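Long-range contacts in ribulose-5-phosphate reductase 1 (Staphylococcus aureus, PDB 6XHK), which catalyses the NADPH-dependent reduction of D-ribulose 5-phosphate to D-ribitol 5-phosphate, a step in making the poly(ribitol phosphate) wall teichoic acid of the cell wall: residues N3-L8 with T17-D22; Y27-P32 with Q118-L123; G309-I314 with K334-W339. All coordinates share one frame; numbering follows the deposited sequence.

Contact 1. Residues N3-L8 with T17-D22; sequences NQVYQL and TYNNVD
Asn-3 and Asn-19 face each other as a hydrogen-bonded pair of a beta hairpin, whose strands are 2-10 and 13-20. Asn-3 N donates to Asn-19 O at 2.9 Å, and the bond is close to straight (170°). Asn-19 N returns a bond to Asn-3 O at 3.2 Å. Val-5 and Thr-17 form the second such pair, with Val-5 N to Thr-17 O at 3.1 Å and a bond back from Thr-17 N. Between them lies the non-hydrogen-bonded pair Gln-4 and Tyr-18. There Asn-3 O also takes a CA-H contact from Tyr-18 CA. Strand 13-20 forms the outer edge of its sheet, with Tyr-18 and Asn-19 open to solvent.

The side-chain contacts are van der Waals in kind. On one face Gln-4 runs alongside Tyr-18, and both point the same way. Gln-4 CG touches Tyr-18 CE1 at 3.6 Å, and amide and ring planes differ by 41°. On the other face Asn-3 lies beside Asn-19. With CG between the backbone N and the carbonyl carbon (chi1 70°), the Asn-19 amide leans toward strand 2-10, and its OD1 lies 3.4 Å from Asn-3 CB. Val-21 CG2 closes on the same CB at 3.5 Å. Farther along, Gln-7 OE1 lies 3.5 Å from Thr-17 CG2, which also touches Val-5 CB.

The amide ends of Asn-3 and Gln-4 bond outside the hairpin: Gln-4 NE2 to Asp-119 OD2, and Asn-3 ND2 to Phe-120 O. They add to main-chain bonds of Gln-4 with Asp-119 and of Tyr-6 with Met-117, which tie the second side of strand 2-10.

The hairpin is thus joined by main-chain bonds, and its side chains add only packing across the pair, while the amides of the first strand are spent on residues 119-120.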
loop_
_atom_site.group_PDB
_atom_site.type_symbol
_atom_site.label_atom_id
_atom_site.label_comp_id
_atom_site.label_asym_id
_atom_site.label_seq_id
_atom_site.Cartn_x
_atom_site.Cartn_y
_atom_site.Cartn_z
ATOM N N ASN A 3 11.014 -25.635 5.515
ATOM C CA ASN A 3 10.233 -24.571 4.893
ATOM C C ASN A 3 10.526 -24.540 3.398
ATOM O O ASN A 3 11.690 -24.603 2.990
ATOM C CB ASN A 3 10.564 -23.221 5.529
ATOM C CG ASN A 3 9.536 -22.149 5.215
ATOM O OD1 ASN A 3 8.443 -22.438 4.742
ATOM N ND2 ASN A 3 9.874 -20.908 5.510
ATOM N N GLN A 4 9.477 -24.492 2.584
ATOM C CA GLN A 4 9.643 -24.308 1.151
ATOM C C GLN A 4 9.501 -22.823 0.858
ATOM O O GLN A 4 8.458 -22.222 1.147
ATOM C CB GLN A 4 8.619 -25.096 0.338
ATOM C CG GLN A 4 8.607 -26.572 0.576
ATOM C CD GLN A 4 7.462 -27.262 -0.128
ATOM O OE1 GLN A 4 7.683 -28.207 -0.905
ATOM N NE2 GLN A 4 6.234 -26.784 0.104
ATOM N N VAL A 5 10.549 -22.234 0.297
ATOM C CA VAL A 5 10.540 -20.839 -0.123
ATOM C C VAL A 5 10.388 -20.812 -1.635
ATOM O O VAL A 5 11.043 -21.586 -2.343
ATOM C CB VAL A 5 11.820 -20.118 0.327
ATOM C CG1 VAL A 5 11.900 -18.742 -0.288
ATOM C CG2 VAL A 5 11.866 -20.037 1.839
ATOM N N TYR A 6 9.498 -19.954 -2.123
ATOM C CA TYR A 6 9.237 -19.802 -3.553
ATOM C C TYR A 6 9.915 -18.514 -4.003
ATOM O O TYR A 6 9.362 -17.414 -3.873
ATOM C CB TYR A 6 7.733 -19.833 -3.829
ATOM C CG TYR A 6 7.096 -21.129 -3.354
ATOM C CD1 TYR A 6 7.205 -22.304 -4.111
ATOM C CD2 TYR A 6 6.501 -21.213 -2.100
ATOM C CE1 TYR A 6 6.659 -23.505 -3.665
ATOM C CE2 TYR A 6 5.961 -22.411 -1.639
ATOM C CZ TYR A 6 6.046 -23.555 -2.419
ATOM O OH TYR A 6 5.501 -24.733 -1.937
ATOM N N GLN A 7 11.133 -18.668 -4.506
ATOM C CA GLN A 7 11.970 -17.567 -4.943
ATOM C C GLN A 7 11.832 -17.343 -6.446
ATOM O O GLN A 7 11.438 -18.234 -7.205
ATOM C CB GLN A 7 13.432 -17.828 -4.546
ATOM C CG GLN A 7 13.714 -17.452 -3.090
ATOM C CD GLN A 7 15.139 -17.721 -2.647
ATOM O OE1 GLN A 7 15.826 -18.572 -3.219
ATOM N NE2 GLN A 7 15.606 -16.963 -1.640
ATOM N N LEU A 8 12.102 -16.107 -6.858
ATOM C CA LEU A 8 12.229 -15.765 -8.266
ATOM C C LEU A 8 13.690 -15.946 -8.660
ATOM O O LEU A 8 14.577 -15.323 -8.069
ATOM C CB LEU A 8 11.764 -14.334 -8.503
ATOM C CG LEU A 8 11.598 -13.857 -9.941
ATOM C CD1 LEU A 8 10.400 -14.510 -10.619
ATOM C CD2 LEU A 8 11.448 -12.362 -9.914
ATOM N N THR A 17 13.304 -23.440 -3.277
ATOM C CA THR A 17 14.445 -23.842 -2.457
ATOM C C THR A 17 13.938 -24.203 -1.062
ATOM O O THR A 17 12.742 -24.084 -0.769
ATOM C CB THR A 17 15.506 -22.737 -2.365
ATOM O OG1 THR A 17 16.659 -23.216 -1.655
ATOM C CG2 THR A 17 14.950 -21.549 -1.595
ATOM N N TYR A 18 14.862 -24.638 -0.194
ATOM C CA TYR A 18 14.512 -25.120 1.137
ATOM C C TYR A 18 15.411 -24.477 2.182
ATOM O O TYR A 18 16.546 -24.086 1.899
ATOM C CB TYR A 18 14.618 -26.643 1.219
ATOM C CG TYR A 18 13.718 -27.330 0.219
ATOM C CD1 TYR A 18 12.441 -27.730 0.579
ATOM C CD2 TYR A 18 14.148 -27.593 -1.081
ATOM C CE1 TYR A 18 11.599 -28.347 -0.330
ATOM C CE2 TYR A 18 13.315 -28.216 -2.001
ATOM C CZ TYR A 18 12.036 -28.593 -1.615
ATOM O OH TYR A 18 11.174 -29.215 -2.497
ATOM N N ASN A 19 14.878 -24.344 3.390
ATOM C CA ASN A 19 15.692 -23.980 4.542
ATOM C C ASN A 19 14.990 -24.526 5.784
ATOM O O ASN A 19 13.840 -24.967 5.719
ATOM C CB ASN A 19 15.974 -22.459 4.597
ATOM C CG ASN A 19 14.752 -21.615 4.928
ATOM O OD1 ASN A 19 13.623 -22.016 4.707
ATOM N ND2 ASN A 19 14.990 -20.416 5.447
ATOM N N ASN A 20 15.724 -24.590 6.890
ATOM C CA ASN A 20 15.176 -25.138 8.121
ATOM C C ASN A 20 14.528 -24.040 8.937
ATOM O O ASN A 20 14.888 -22.867 8.821
ATOM C CB ASN A 20 16.250 -25.822 8.954
ATOM C CG ASN A 20 16.781 -27.065 8.305
ATOM O OD1 ASN A 20 16.169 -28.139 8.389
ATOM N ND2 ASN A 20 17.940 -26.944 7.669
ATOM N N VAL A 21 13.551 -24.432 9.757
ATOM C CA VAL A 21 12.796 -23.514 10.602
ATOM C C VAL A 21 12.737 -24.104 11.998
ATOM O O VAL A 21 12.327 -25.257 12.170
ATOM C CB VAL A 21 11.374 -23.263 10.064
ATOM C CG1 VAL A 21 10.523 -22.568 11.120
ATOM C CG2 VAL A 21 11.434 -22.429 8.808
ATOM N N ASP A 22 13.156 -23.320 12.992
ATOM C CA ASP A 22 13.198 -23.789 14.373
ATOM C C ASP A 22 11.885 -23.395 15.038
ATOM O O ASP A 22 11.640 -22.213 15.292
ATOM C CB ASP A 22 14.389 -23.199 15.119
ATOM C CG ASP A 22 14.529 -23.747 16.516
ATOM O OD1 ASP A 22 15.399 -24.608 16.718
ATOM O OD2 ASP A 22 13.751 -23.360 17.405
#

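Contact 2. Residues Y27-P32 with Q118-L123; sequences YVIVRP and QDFVLL
Val-30 and Leu-123 meet in the apolar centre, where Val-30 CG2 lies 4.1 Å from Leu-123 CD1 and the two side chains cross at about a right angle. The strands 28-36 and 121-123 are an antiparallel pair of the GroES-like domain of this zinc-containing alcohol dehydrogenase family. Val-28, Val-30, Val-121 and Leu-123 share one face. On the other, Ile-29 lies side by side with Leu-122. Ile-29 CG2, set anti to the backbone N, reaches Phe-120 CD1 at 3.6 Å. At one end the Tyr-27 ring crosses Leu-122, with CD1 3.7 Å from Leu-122 CB.

The main chain closes two hydrogen-bonded pairs. Val-28 N donates to Leu-123 O at 2.9 Å. Val-121 N donates to Val-30 O at 2.8 Å, and each pair has its return bond. Val-30 O also takes a CA-H contact from Phe-120 CA.

The polar edge is at Arg-31 and Asp-119. The extended Arg-31 chain runs beside Asp-119, whose OD2 is bonded to Gln-4 NE2. The guanidinium and carboxylate planes are 23° apart. Arg-31 NH1 reaches Asp-119 OD1 in a long salt bridge of 3.7 Å.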
loop_
_atom_site.group_PDB
_atom_site.type_symbol
_atom_site.label_atom_id
_atom_site.label_comp_id
_atom_site.label_asym_id
_atom_site.label_seq_id
_atom_site.Cartn_x
_atom_site.Cartn_y
_atom_site.Cartn_z
ATOM N N TYR A 27 10.787 -16.374 17.567
ATOM C CA TYR A 27 9.949 -15.909 16.486
ATOM C C TYR A 27 8.546 -16.477 16.673
ATOM O O TYR A 27 8.289 -17.326 17.533
ATOM C CB TYR A 27 10.565 -16.323 15.151
ATOM C CG TYR A 27 11.821 -15.555 14.810
ATOM C CD1 TYR A 27 12.771 -16.092 13.952
ATOM C CD2 TYR A 27 12.076 -14.303 15.371
ATOM C CE1 TYR A 27 13.935 -15.401 13.638
ATOM C CE2 TYR A 27 13.236 -13.605 15.068
ATOM C CZ TYR A 27 14.161 -14.164 14.197
ATOM O OH TYR A 27 15.314 -13.491 13.879
ATOM N N VAL A 28 7.618 -15.979 15.875
ATOM C CA VAL A 28 6.270 -16.515 15.782
ATOM C C VAL A 28 6.104 -17.042 14.356
ATOM O O VAL A 28 6.227 -16.288 13.385
ATOM C CB VAL A 28 5.207 -15.474 16.194
ATOM C CG1 VAL A 28 5.465 -14.176 15.565
ATOM C CG2 VAL A 28 3.837 -15.892 15.756
ATOM N N ILE A 29 5.920 -18.355 14.225
ATOM C CA ILE A 29 5.840 -19.007 12.920
ATOM C C ILE A 29 4.416 -18.878 12.402
ATOM O O ILE A 29 3.463 -19.244 13.089
ATOM C CB ILE A 29 6.270 -20.482 12.997
ATOM C CG1 ILE A 29 7.760 -20.607 13.352
ATOM C CG2 ILE A 29 5.995 -21.179 11.685
ATOM C CD1 ILE A 29 8.041 -20.646 14.836
ATOM N N VAL A 30 4.272 -18.362 11.187
ATOM C CA VAL A 30 2.999 -17.902 10.643
ATOM C C VAL A 30 2.801 -18.529 9.275
ATOM O O VAL A 30 3.721 -18.523 8.447
ATOM C CB VAL A 30 2.964 -16.363 10.545
ATOM C CG1 VAL A 30 1.617 -15.863 10.097
ATOM C CG2 VAL A 30 3.291 -15.764 11.896
ATOM N N ARG A 31 1.573 -19.085 9.027
ATOM C CA ARG A 31 1.406 -19.505 7.641
ATOM C C ARG A 31 0.624 -18.447 6.892
ATOM O O ARG A 31 -0.463 -18.048 7.338
ATOM C CB ARG A 31 0.681 -20.841 7.513
ATOM C CG ARG A 31 0.406 -21.165 6.048
ATOM C CD ARG A 31 -0.234 -22.473 5.879
ATOM N NE ARG A 31 -0.690 -22.702 4.517
ATOM C CZ ARG A 31 0.017 -23.397 3.629
ATOM N NH1 ARG A 31 1.209 -23.886 3.958
ATOM N NH2 ARG A 31 -0.456 -23.606 2.411
ATOM N N PRO A 32 1.138 -17.954 5.774
ATOM C CA PRO A 32 0.386 -16.956 5.019
ATOM C C PRO A 32 -0.917 -17.514 4.473
ATOM O O PRO A 32 -1.001 -18.682 4.090
ATOM C CB PRO A 32 1.373 -16.551 3.919
ATOM C CG PRO A 32 2.261 -17.731 3.740
ATOM C CD PRO A 32 2.422 -18.290 5.123
ATOM N N GLN A 118 6.265 -18.160 0.941
ATOM C CA GLN A 118 6.861 -19.354 1.522
ATOM C C GLN A 118 5.824 -20.056 2.395
ATOM O O GLN A 118 4.767 -19.502 2.705
ATOM C CB GLN A 118 8.137 -19.010 2.305
ATOM C CG GLN A 118 8.065 -17.818 3.219
ATOM C CD GLN A 118 9.425 -17.202 3.413
ATOM O OE1 GLN A 118 10.132 -16.968 2.441
ATOM N NE2 GLN A 118 9.829 -16.996 4.664
ATOM N N ASP A 119 6.135 -21.302 2.779
ATOM C CA ASP A 119 5.191 -22.077 3.580
ATOM C C ASP A 119 5.051 -21.506 4.989
ATOM O O ASP A 119 3.963 -21.576 5.570
ATOM C CB ASP A 119 5.610 -23.545 3.657
ATOM C CG ASP A 119 5.228 -24.342 2.420
ATOM O OD1 ASP A 119 4.217 -23.992 1.763
ATOM O OD2 ASP A 119 5.919 -25.356 2.141
ATOM N N PHE A 120 6.127 -20.942 5.556
ATOM C CA PHE A 120 6.069 -20.343 6.883
ATOM C C PHE A 120 6.873 -19.046 6.891
ATOM O O PHE A 120 7.933 -18.964 6.263
ATOM C CB PHE A 120 6.630 -21.272 7.957
ATOM C CG PHE A 120 5.914 -22.586 8.064
ATOM C CD1 PHE A 120 4.694 -22.686 8.711
ATOM C CD2 PHE A 120 6.532 -23.752 7.592
ATOM C CE1 PHE A 120 4.062 -23.903 8.812
ATOM C CE2 PHE A 120 5.926 -24.977 7.705
ATOM C CZ PHE A 120 4.686 -25.056 8.319
ATOM N N VAL A 121 6.368 -18.043 7.604
ATOM C CA VAL A 121 7.026 -16.747 7.756
ATOM C C VAL A 121 7.310 -16.538 9.232
ATOM O O VAL A 121 6.394 -16.615 10.057
ATOM C CB VAL A 121 6.171 -15.597 7.198
ATOM C CG1 VAL A 121 6.918 -14.312 7.272
ATOM C CG2 VAL A 121 5.833 -15.859 5.752
ATOM N N LEU A 122 8.568 -16.268 9.569
ATOM C CA LEU A 122 8.942 -16.011 10.955
ATOM C C LEU A 122 8.941 -14.514 11.219
ATOM O O LEU A 122 9.489 -13.741 10.438
ATOM C CB LEU A 122 10.312 -16.590 11.276
ATOM C CG LEU A 122 10.363 -18.058 10.913
ATOM C CD1 LEU A 122 10.993 -18.250 9.531
ATOM C CD2 LEU A 122 11.131 -18.756 11.972
ATOM N N LEU A 123 8.329 -14.114 12.318
ATOM C CA LEU A 123 8.122 -12.713 12.616
ATOM C C LEU A 123 8.460 -12.444 14.068
ATOM O O LEU A 123 8.317 -13.310 14.929
ATOM C CB LEU A 123 6.680 -12.290 12.345
ATOM C CG LEU A 123 6.129 -12.582 10.953
ATOM C CD1 LEU A 123 4.730 -12.047 10.842
ATOM C CD2 LEU A 123 7.009 -11.965 9.892
#

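Contact 3. Residues G309-I314 with K334-W339; sequences GQEFEI and KTVLKW
Lys-338 N donates to Phe-312 O at 2.7 Å, among the shortest bonds here. Leu-337 CA makes a weaker CA-H contact to the same oxygen. Strands 308-314 and 334-339 are the parallel pair of a beta-alpha-beta unit, with helix 318-328 as the crossover. The hydrogen bonds of the parallel pair zigzag between the strands. Phe-312 N donates to Val-336 O at 3.0 Å, and Val-336 N to Gln-310 O at 2.9 Å. Ile-314 N donates to Lys-338 O in a nearly straight bond (172°). At the start the pattern slips by one residue: Gly-309 N, not Gln-310 N, bonds to Lys-334 O.

One face packs under the crossover helix. Phe-312 meets Thr-335 CG2 with the edge of its ring, CD2 being the nearest ring atom at 3.8 Å. Leu-337 CD2 touches both Phe-312 CB and Ile-314 CD1. Ile-314 CG2 comes to 4.0 Å from Trp-339 CZ3. From the helix, Glu-322 and Ala-326 touch Phe-312, Ala-323 touches Leu-337, Leu-320 touches Ile-314, and Asp-327 bonds to Thr-335 OG1.

The first residue of strand 334-339 leads toward the active site. Lys-334 NZ forms a salt bridge with Glu-65, a predicted ligand of the catalytic zinc, and also bonds to Ile-37 O and to the modified cysteine at position 38; the Lys-334 side chain is about 6 Å from the bound NADPH.

Opposite the helix-packed face, the Glu-311 side chain passes obliquely across Val-336, CG against CB. Farther along, Lys-338 CG is anti to the backbone N (chi1 -167°) and the chain is straight to NZ. It therefore runs alongside Glu-313, whose chain is extended beyond CG. Glu-313 CG lies 3.7 Å from Lys-338 CD. At their ends Glu-313 OE2 and Lys-338 NZ form a salt bridge of 3.5 Å.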
loop_
_atom_site.group_PDB
_atom_site.type_symbol
_atom_site.label_atom_id
_atom_site.label_comp_id
_atom_site.label_asym_id
_atom_site.label_seq_id
_atom_site.Cartn_x
_atom_site.Cartn_y
_atom_site.Cartn_z
ATOM N N GLY A 309 -9.321 -6.471 -6.802
ATOM C CA GLY A 309 -9.497 -6.785 -8.201
ATOM C C GLY A 309 -9.796 -8.254 -8.388
ATOM O O GLY A 309 -10.905 -8.705 -8.086
ATOM N N GLN A 310 -8.817 -9.018 -8.862
ATOM C CA GLN A 310 -8.986 -10.445 -9.081
ATOM C C GLN A 310 -8.269 -11.249 -7.993
ATOM O O GLN A 310 -7.251 -10.815 -7.451
ATOM C CB GLN A 310 -8.479 -10.809 -10.479
ATOM C CG GLN A 310 -9.239 -11.963 -11.129
ATOM C CD GLN A 310 -8.957 -12.099 -12.619
ATOM O OE1 GLN A 310 -8.287 -11.255 -13.225
ATOM N NE2 GLN A 310 -9.429 -13.193 -13.203
ATOM N N GLU A 311 -8.836 -12.411 -7.648
ATOM C CA GLU A 311 -8.305 -13.320 -6.634
ATOM C C GLU A 311 -7.827 -14.606 -7.306
ATOM O O GLU A 311 -8.416 -15.069 -8.287
ATOM C CB GLU A 311 -9.360 -13.674 -5.571
ATOM C CG GLU A 311 -8.813 -13.958 -4.179
ATOM C CD GLU A 311 -9.818 -14.630 -3.242
ATOM O OE1 GLU A 311 -10.458 -15.624 -3.649
ATOM O OE2 GLU A 311 -9.987 -14.164 -2.101
ATOM N N PHE A 312 -6.748 -15.185 -6.778
ATOM C CA PHE A 312 -6.153 -16.379 -7.371
ATOM C C PHE A 312 -5.791 -17.376 -6.281
ATOM O O PHE A 312 -5.187 -17.001 -5.274
ATOM C CB PHE A 312 -4.912 -16.024 -8.200
ATOM C CG PHE A 312 -5.234 -15.391 -9.516
ATOM C CD1 PHE A 312 -5.554 -16.171 -10.610
ATOM C CD2 PHE A 312 -5.269 -14.012 -9.652
ATOM C CE1 PHE A 312 -5.868 -15.585 -11.828
ATOM C CE2 PHE A 312 -5.588 -13.431 -10.861
ATOM C CZ PHE A 312 -5.886 -14.222 -11.950
ATOM N N GLU A 313 -6.175 -18.638 -6.468
ATOM C CA GLU A 313 -5.785 -19.689 -5.537
ATOM C C GLU A 313 -4.481 -20.302 -6.039
ATOM O O GLU A 313 -4.426 -20.825 -7.158
ATOM C CB GLU A 313 -6.879 -20.756 -5.381
ATOM C CG GLU A 313 -8.149 -20.294 -4.622
ATOM C CD GLU A 313 -9.122 -21.434 -4.293
ATOM O OE1 GLU A 313 -8.790 -22.612 -4.562
ATOM O OE2 GLU A 313 -10.224 -21.144 -3.765
ATOM N N ILE A 314 -3.432 -20.226 -5.218
ATOM C CA ILE A 314 -2.075 -20.569 -5.632
ATOM C C ILE A 314 -1.728 -21.935 -5.056
ATOM O O ILE A 314 -1.401 -22.062 -3.869
ATOM C CB ILE A 314 -1.059 -19.509 -5.187
ATOM C CG1 ILE A 314 -1.543 -18.095 -5.545
ATOM C CG2 ILE A 314 0.282 -19.777 -5.828
ATOM C CD1 ILE A 314 -1.926 -17.904 -7.001
ATOM N N LYS A 334 -6.208 -4.109 -6.785
ATOM C CA LYS A 334 -5.163 -5.015 -6.325
ATOM C C LYS A 334 -5.507 -6.465 -6.661
ATOM O O LYS A 334 -6.672 -6.863 -6.628
ATOM C CB LYS A 334 -4.991 -4.863 -4.808
ATOM C CG LYS A 334 -4.550 -3.473 -4.308
ATOM C CD LYS A 334 -3.115 -3.172 -4.680
ATOM C CE LYS A 334 -2.191 -3.902 -3.725
ATOM N NZ LYS A 334 -0.744 -3.721 -4.017
ATOM N N THR A 335 -4.478 -7.257 -6.978
ATOM C CA THR A 335 -4.609 -8.702 -7.214
ATOM C C THR A 335 -4.281 -9.506 -5.955
ATOM O O THR A 335 -3.140 -9.483 -5.479
ATOM C CB THR A 335 -3.699 -9.150 -8.363
ATOM O OG1 THR A 335 -3.910 -8.321 -9.519
ATOM C CG2 THR A 335 -3.820 -10.648 -8.670
ATOM N N VAL A 336 -5.269 -10.244 -5.436
ATOM C CA VAL A 336 -5.118 -11.010 -4.201
ATOM C C VAL A 336 -4.754 -12.454 -4.525
ATOM O O VAL A 336 -5.152 -13.007 -5.559
ATOM C CB VAL A 336 -6.393 -10.930 -3.334
ATOM C CG1 VAL A 336 -6.130 -11.473 -1.960
ATOM C CG2 VAL A 336 -6.842 -9.489 -3.214
ATOM N N LEU A 337 -3.967 -13.060 -3.636
ATOM C CA LEU A 337 -3.492 -14.435 -3.763
ATOM C C LEU A 337 -3.933 -15.221 -2.538
ATOM O O LEU A 337 -3.560 -14.874 -1.414
ATOM C CB LEU A 337 -1.968 -14.480 -3.911
ATOM C CG LEU A 337 -1.319 -13.699 -5.056
ATOM C CD1 LEU A 337 0.149 -14.017 -5.135
ATOM C CD2 LEU A 337 -1.959 -14.101 -6.353
ATOM N N LYS A 338 -4.739 -16.268 -2.765
ATOM C CA LYS A 338 -5.138 -17.222 -1.730
ATOM C C LYS A 338 -4.059 -18.309 -1.660
ATOM O O LYS A 338 -3.893 -19.100 -2.595
ATOM C CB LYS A 338 -6.529 -17.803 -2.012
ATOM C CG LYS A 338 -7.170 -18.569 -0.836
ATOM C CD LYS A 338 -8.556 -19.073 -1.176
ATOM C CE LYS A 338 -9.236 -19.772 0.009
ATOM N NZ LYS A 338 -10.585 -20.361 -0.328
ATOM N N TRP A 339 -3.312 -18.324 -0.561
ATOM C CA TRP A 339 -2.149 -19.190 -0.410
ATOM C C TRP A 339 -2.599 -20.575 0.078
ATOM O O TRP A 339 -2.996 -20.743 1.242
ATOM C CB TRP A 339 -1.138 -18.557 0.552
ATOM C CG TRP A 339 0.237 -19.185 0.463
ATOM C CD1 TRP A 339 0.856 -19.962 1.414
ATOM C CD2 TRP A 339 1.183 -19.034 -0.601
ATOM N NE1 TRP A 339 2.096 -20.347 0.976
ATOM C CE2 TRP A 339 2.329 -19.779 -0.250
ATOM C CE3 TRP A 339 1.168 -18.358 -1.825
ATOM C CZ2 TRP A 339 3.448 -19.861 -1.079
ATOM C CZ3 TRP A 339 2.275 -18.447 -2.643
ATOM C CH2 TRP A 339 3.398 -19.193 -2.269
#

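From the N terminus, contact 1 closes first, across the short turn of the hairpin 2-10/13-20. The chain then enters strand 28-36, and contact 2 closes the long loop from there to 118-123. The parallel sheet of the Rossmann-type nucleotide-binding domain follows. Contact 3 closes last, over helix 318-328. The three are in series; none nests in or crosses another. They are joined in space all the same. Residues 118-120 lie between the hairpin and strand 28-36. Strands 28-36 and 334-339 are antiparallel neighbours in one sheet. Trp-339 packs on both Tyr-6 and Pro-32, so the C-terminal strand meets contacts 1 and 2.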